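Local coordinates for protein cytolethal distending toxin subunit A (Haemophilus ducreyi, PDB 1SR4) that forms, together with CdtB and CdtC, a heterotrimeric bacterial genotoxin, in which it is a lectin-like subunit probably required for delivering CdtB into host cells, at residues V180-G183 with S188-Q191; G65-L70 with F172-T177. All blocks are in the same frame, centred on the assembly; numbering follows the deposited sequence.

Contact 1 (V180-G183 with S188-Q191); sequences VCDG and SRDQ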
loop_
_atom_site.group_PDB
_atom_site.type_symbol
_atom_site.label_atom_id
_atom_site.label_comp_id
_atom_site.label_asym_id
_atom_site.label_seq_id
_atom_site.Cartn_x
_atom_site.Cartn_y
_atom_site.Cartn_z
ATOM N N VAL A 180 -6.015 27.602 -2.670
ATOM C CA VAL A 180 -6.883 27.091 -1.623
ATOM C C VAL A 180 -7.232 25.622 -1.865
ATOM O O VAL A 180 -7.540 25.216 -2.990
ATOM C CB VAL A 180 -8.176 27.959 -1.499
ATOM C CG1 VAL A 180 -8.975 27.904 -2.794
ATOM C CG2 VAL A 180 -9.012 27.488 -0.331
ATOM N N CYS A 181 -7.176 24.825 -0.805
ATOM C CA CYS A 181 -7.477 23.401 -0.910
ATOM C C CYS A 181 -8.959 23.098 -1.008
ATOM O O CYS A 181 -9.603 22.895 0.009
ATOM C CB CYS A 181 -6.923 22.653 0.305
ATOM S SG CYS A 181 -5.125 22.827 0.553
ATOM N N ASP A 182 -9.517 23.063 -2.209
ATOM C CA ASP A 182 -10.934 22.741 -2.315
ATOM C C ASP A 182 -11.147 21.382 -2.976
ATOM O O ASP A 182 -12.283 20.911 -3.096
ATOM C CB ASP A 182 -11.693 23.826 -3.073
ATOM C CG ASP A 182 -11.017 24.224 -4.366
ATOM O OD1 ASP A 182 -10.267 23.403 -4.946
ATOM O OD2 ASP A 182 -11.251 25.367 -4.809
ATOM N N GLY A 183 -10.055 20.742 -3.382
ATOM C CA GLY A 183 -10.168 19.433 -4.005
ATOM C C GLY A 183 -10.844 19.465 -5.362
ATOM O O GLY A 183 -11.457 18.489 -5.798
ATOM N N SER A 188 -9.308 22.943 -16.061
ATOM C CA SER A 188 -8.309 24.002 -15.891
ATOM C C SER A 188 -7.733 24.092 -14.492
ATOM O O SER A 188 -6.847 24.895 -14.235
ATOM C CB SER A 188 -8.922 25.370 -16.235
ATOM O OG SER A 188 -9.937 25.721 -15.292
ATOM N N ARG A 189 -8.229 23.275 -13.579
ATOM C CA ARG A 189 -7.759 23.350 -12.198
ATOM C C ARG A 189 -8.084 22.041 -11.475
ATOM O O ARG A 189 -9.249 21.735 -11.227
ATOM C CB ARG A 189 -8.456 24.535 -11.512
ATOM C CG ARG A 189 -8.117 24.718 -10.041
ATOM C CD ARG A 189 -8.693 26.032 -9.475
ATOM N NE ARG A 189 -8.176 26.281 -8.129
ATOM C CZ ARG A 189 -8.679 25.747 -7.024
ATOM N NH1 ARG A 189 -9.732 24.943 -7.098
ATOM N NH2 ARG A 189 -8.100 25.975 -5.844
ATOM N N ASP A 190 -7.051 21.273 -11.150
ATOM C CA ASP A 190 -7.241 19.983 -10.483
ATOM C C ASP A 190 -6.221 19.916 -9.351
ATOM O O ASP A 190 -5.133 20.498 -9.456
ATOM C CB ASP A 190 -6.988 18.868 -11.491
ATOM C CG ASP A 190 -7.541 17.513 -11.055
ATOM O OD1 ASP A 190 -7.490 17.139 -9.862
ATOM O OD2 ASP A 190 -8.000 16.783 -11.947
ATOM N N GLN A 191 -6.571 19.241 -8.260
ATOM C CA GLN A 191 -5.643 19.134 -7.147
ATOM C C GLN A 191 -5.402 17.681 -6.768
ATOM O O GLN A 191 -4.827 17.405 -5.710
ATOM C CB GLN A 191 -6.156 19.908 -5.920
ATOM C CG GLN A 191 -6.324 21.407 -6.145
ATOM C CD GLN A 191 -6.753 22.142 -4.882
ATOM O OE1 GLN A 191 -7.554 21.626 -4.095
ATOM N NE2 GLN A 191 -6.233 23.357 -4.690
#
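Q191 lies along the backbone of V180-G183 and grips it with both ends of its amide. Q191 OE1 accepts from G183 N at 2.7 Å, with the donor tilted 25° from the carbonyl plane. Q191 OE1 also accepts a second, weak bond from D182 N at 3.1 Å. Q191 NE2 gives a hydrogen to V180 O at 2.8 Å and comes to that carbonyl from above its plane. Q191 NE2 also bonds T164 OG1. With both its oxygen and its nitrogen bonded, the amide has little freedom to rotate.

R189 reaches the same turn with an extended chain, CG anti to the backbone N (chi1 178°). R189 NH1 forms a salt bridge with D182: D182 OD1, through its syn lone pair, lies 2.7 Å away, and the bond to OD2 is weak. The carboxylate stands nearly upright on the guanidinium plane, at 83°, so NH1 alone serves both oxygens. R189 NH2 makes a weak bond to V180 O at 3.0 Å and is also hydrogen-bonded to S179 OG. CG1 of V180 packs against NH2.

C181, tied to C162 by a disulfide, is the centre of an inverse gamma turn. This is a polar tether between the loop after strand 176-179 and strand 189-196 of the beta-trefoil. The carbonyl of V180 takes two donors from 188-191, and the nearby guanidinium probably favours a charged D182.

Contact 2 (G65-L70 with F172-T177); sequences GQNGAL and FYSTVT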
loop_
_atom_site.group_PDB
_atom_site.type_symbol
_atom_site.label_atom_id
_atom_site.label_comp_id
_atom_site.label_asym_id
_atom_site.label_seq_id
_atom_site.Cartn_x
_atom_site.Cartn_y
_atom_site.Cartn_z
ATOM N N GLY A 65 -0.246 13.617 -12.187
ATOM C CA GLY A 65 -1.530 14.294 -12.212
ATOM C C GLY A 65 -2.518 13.445 -12.989
ATOM O O GLY A 65 -2.143 12.440 -13.610
ATOM N N GLN A 66 -3.783 13.848 -12.984
ATOM C CA GLN A 66 -4.817 13.065 -13.654
ATOM C C GLN A 66 -4.662 13.015 -15.169
ATOM O O GLN A 66 -5.288 12.184 -15.845
ATOM C CB GLN A 66 -6.188 13.612 -13.281
ATOM C CG GLN A 66 -6.471 13.495 -11.791
ATOM C CD GLN A 66 -7.899 13.117 -11.546
ATOM O OE1 GLN A 66 -8.246 11.937 -11.559
ATOM N NE2 GLN A 66 -8.751 14.118 -11.348
ATOM N N ASN A 67 -3.804 13.892 -15.684
ATOM C CA ASN A 67 -3.539 13.987 -17.116
ATOM C C ASN A 67 -2.234 13.253 -17.455
ATOM O O ASN A 67 -1.749 13.315 -18.592
ATOM C CB ASN A 67 -3.443 15.465 -17.525
ATOM C CG ASN A 67 -2.290 16.183 -16.844
ATOM O OD1 ASN A 67 -1.649 15.638 -15.936
ATOM N ND2 ASN A 67 -2.031 17.422 -17.265
ATOM N N GLY A 68 -1.688 12.550 -16.459
ATOM C CA GLY A 68 -0.463 11.778 -16.646
ATOM C C GLY A 68 0.829 12.565 -16.477
ATOM O O GLY A 68 1.926 11.987 -16.525
ATOM N N ALA A 69 0.713 13.878 -16.282
ATOM C CA ALA A 69 1.886 14.728 -16.135
ATOM C C ALA A 69 2.534 14.455 -14.787
ATOM O O ALA A 69 1.844 14.323 -13.773
ATOM C CB ALA A 69 1.490 16.211 -16.270
ATOM N N LEU A 70 3.862 14.388 -14.783
ATOM C CA LEU A 70 4.636 14.076 -13.578
ATOM C C LEU A 70 5.322 15.327 -12.995
ATOM O O LEU A 70 5.937 16.097 -13.733
ATOM C CB LEU A 70 5.700 13.031 -13.943
ATOM C CG LEU A 70 5.226 11.853 -14.808
ATOM C CD1 LEU A 70 6.447 11.099 -15.389
ATOM C CD2 LEU A 70 4.355 10.937 -13.979
ATOM N N PHE A 172 3.239 21.208 -23.665
ATOM C CA PHE A 172 3.766 19.948 -23.117
ATOM C C PHE A 172 3.545 19.726 -21.632
ATOM O O PHE A 172 3.608 18.591 -21.153
ATOM C CB PHE A 172 5.288 19.869 -23.296
ATOM C CG PHE A 172 5.772 20.208 -24.665
ATOM C CD1 PHE A 172 5.518 19.368 -25.739
ATOM C CD2 PHE A 172 6.501 21.375 -24.877
ATOM C CE1 PHE A 172 5.994 19.684 -27.007
ATOM C CE2 PHE A 172 6.976 21.696 -26.137
ATOM C CZ PHE A 172 6.716 20.847 -27.204
ATOM N N TYR A 173 3.314 20.809 -20.908
ATOM C CA TYR A 173 3.211 20.732 -19.469
ATOM C C TYR A 173 2.020 21.388 -18.825
ATOM O O TYR A 173 1.338 22.242 -19.421
ATOM C CB TYR A 173 4.445 21.405 -18.893
ATOM C CG TYR A 173 4.585 22.823 -19.433
ATOM C CD1 TYR A 173 3.867 23.890 -18.870
ATOM C CD2 TYR A 173 5.399 23.087 -20.536
ATOM C CE1 TYR A 173 3.966 25.193 -19.402
ATOM C CE2 TYR A 173 5.503 24.376 -21.075
ATOM C CZ TYR A 173 4.789 25.421 -20.504
ATOM O OH TYR A 173 4.928 26.686 -21.024
ATOM N N SER A 174 1.827 21.005 -17.566
ATOM C CA SER A 174 0.802 21.584 -16.726
ATOM C C SER A 174 1.589 22.555 -15.856
ATOM O O SER A 174 2.738 22.282 -15.485
ATOM C CB SER A 174 0.138 20.518 -15.848
ATOM O OG SER A 174 -0.807 19.770 -16.600
ATOM N N THR A 175 0.991 23.699 -15.559
ATOM C CA THR A 175 1.618 24.711 -14.710
ATOM C C THR A 175 1.239 24.335 -13.291
ATOM O O THR A 175 0.073 24.069 -13.008
ATOM C CB THR A 175 1.071 26.108 -15.063
ATOM O OG1 THR A 175 1.282 26.333 -16.464
ATOM C CG2 THR A 175 1.774 27.211 -14.260
ATOM N N VAL A 176 2.223 24.313 -12.402
ATOM C CA VAL A 176 1.999 23.911 -11.014
ATOM C C VAL A 176 1.979 25.107 -10.063
ATOM O O VAL A 176 2.935 25.867 -9.987
ATOM C CB VAL A 176 3.095 22.919 -10.580
ATOM C CG1 VAL A 176 2.842 22.438 -9.160
ATOM C CG2 VAL A 176 3.132 21.724 -11.563
ATOM N N THR A 177 0.889 25.257 -9.326
ATOM C CA THR A 177 0.758 26.383 -8.416
ATOM C C THR A 177 0.260 25.908 -7.067
ATOM O O THR A 177 0.025 24.714 -6.867
ATOM C CB THR A 177 -0.268 27.406 -8.962
ATOM O OG1 THR A 177 -1.533 26.753 -9.148
ATOM C CG2 THR A 177 0.177 27.972 -10.317
#
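N67 and S174 meet through one hydrogen bond. ND2 of N67 donates to OG of S174 at 2.7 Å, with an N-H...O angle of 138°. The hydroxyl oxygen lies close to the amide plane of N67. Behind this bond, CB of A69 sits 4.2 Å from OG of S174, a light van der Waals touch of a methyl on the hydroxyl oxygen. These two residues make up the first shell on the side of 65-70.

The next shell sets the amide in place. CG of N67 is tucked between its own backbone N and carbonyl carbon (chi1 63°), which turns OD1 back over the turn. There N67 OD1 accepts from A69 N at 3.0 Å and closes an Asx turn. The donor stands above the carbonyl plane. G65-G68 is a type I turn, closed by G68 N to G65 O at 2.9 Å. G65 N also bonds A69 O at 2.7 Å, so the turn that links strands 62-65 and 69-73 is closed by two backbone bonds.

Further out, ND2 of N67 also bonds P167 O. The strongest polar partner of S174 OG is N166 O. Both groups are tied to the loop that follows strand 162-165. The backbone of S174 pairs with A84 of strand 82-86. Beside the turn, Q66 meets CdtC: its backbone O bonds R23 and its NE2 bonds G151 of that chain.

The contact is small but buried. The two polar groups that meet each have a second partner. Since N166 O can only accept, S174 OG must donate to it while it accepts from N67. The amide of N67 uses its oxygen inside the turn and its nitrogen outside, so one side chain both shapes the turn and joins it to 172-177.

In the fold
Both contacts lie in the cytolethal distending toxin A/C domain, a beta-trefoil of the ricin-lectin type, on the same side of the chain's centre. Their centres are about 13 Å apart. Contact 2 joins segments more than 100 residues apart, whereas contact 1 is local and comes later in the chain. Strand 176-179 leads from segment 172-177 to 180-183. Strand 189-196 pairs with strand 62-65, which runs into the turn of contact 2. The two contacts touch directly where NE2 of Q66 probably bonds OD2 of D190, at 2.8 Å. The strand side of contact 1 is thus linked to the turn of contact 2, whose Q66 meets the CdtC chain.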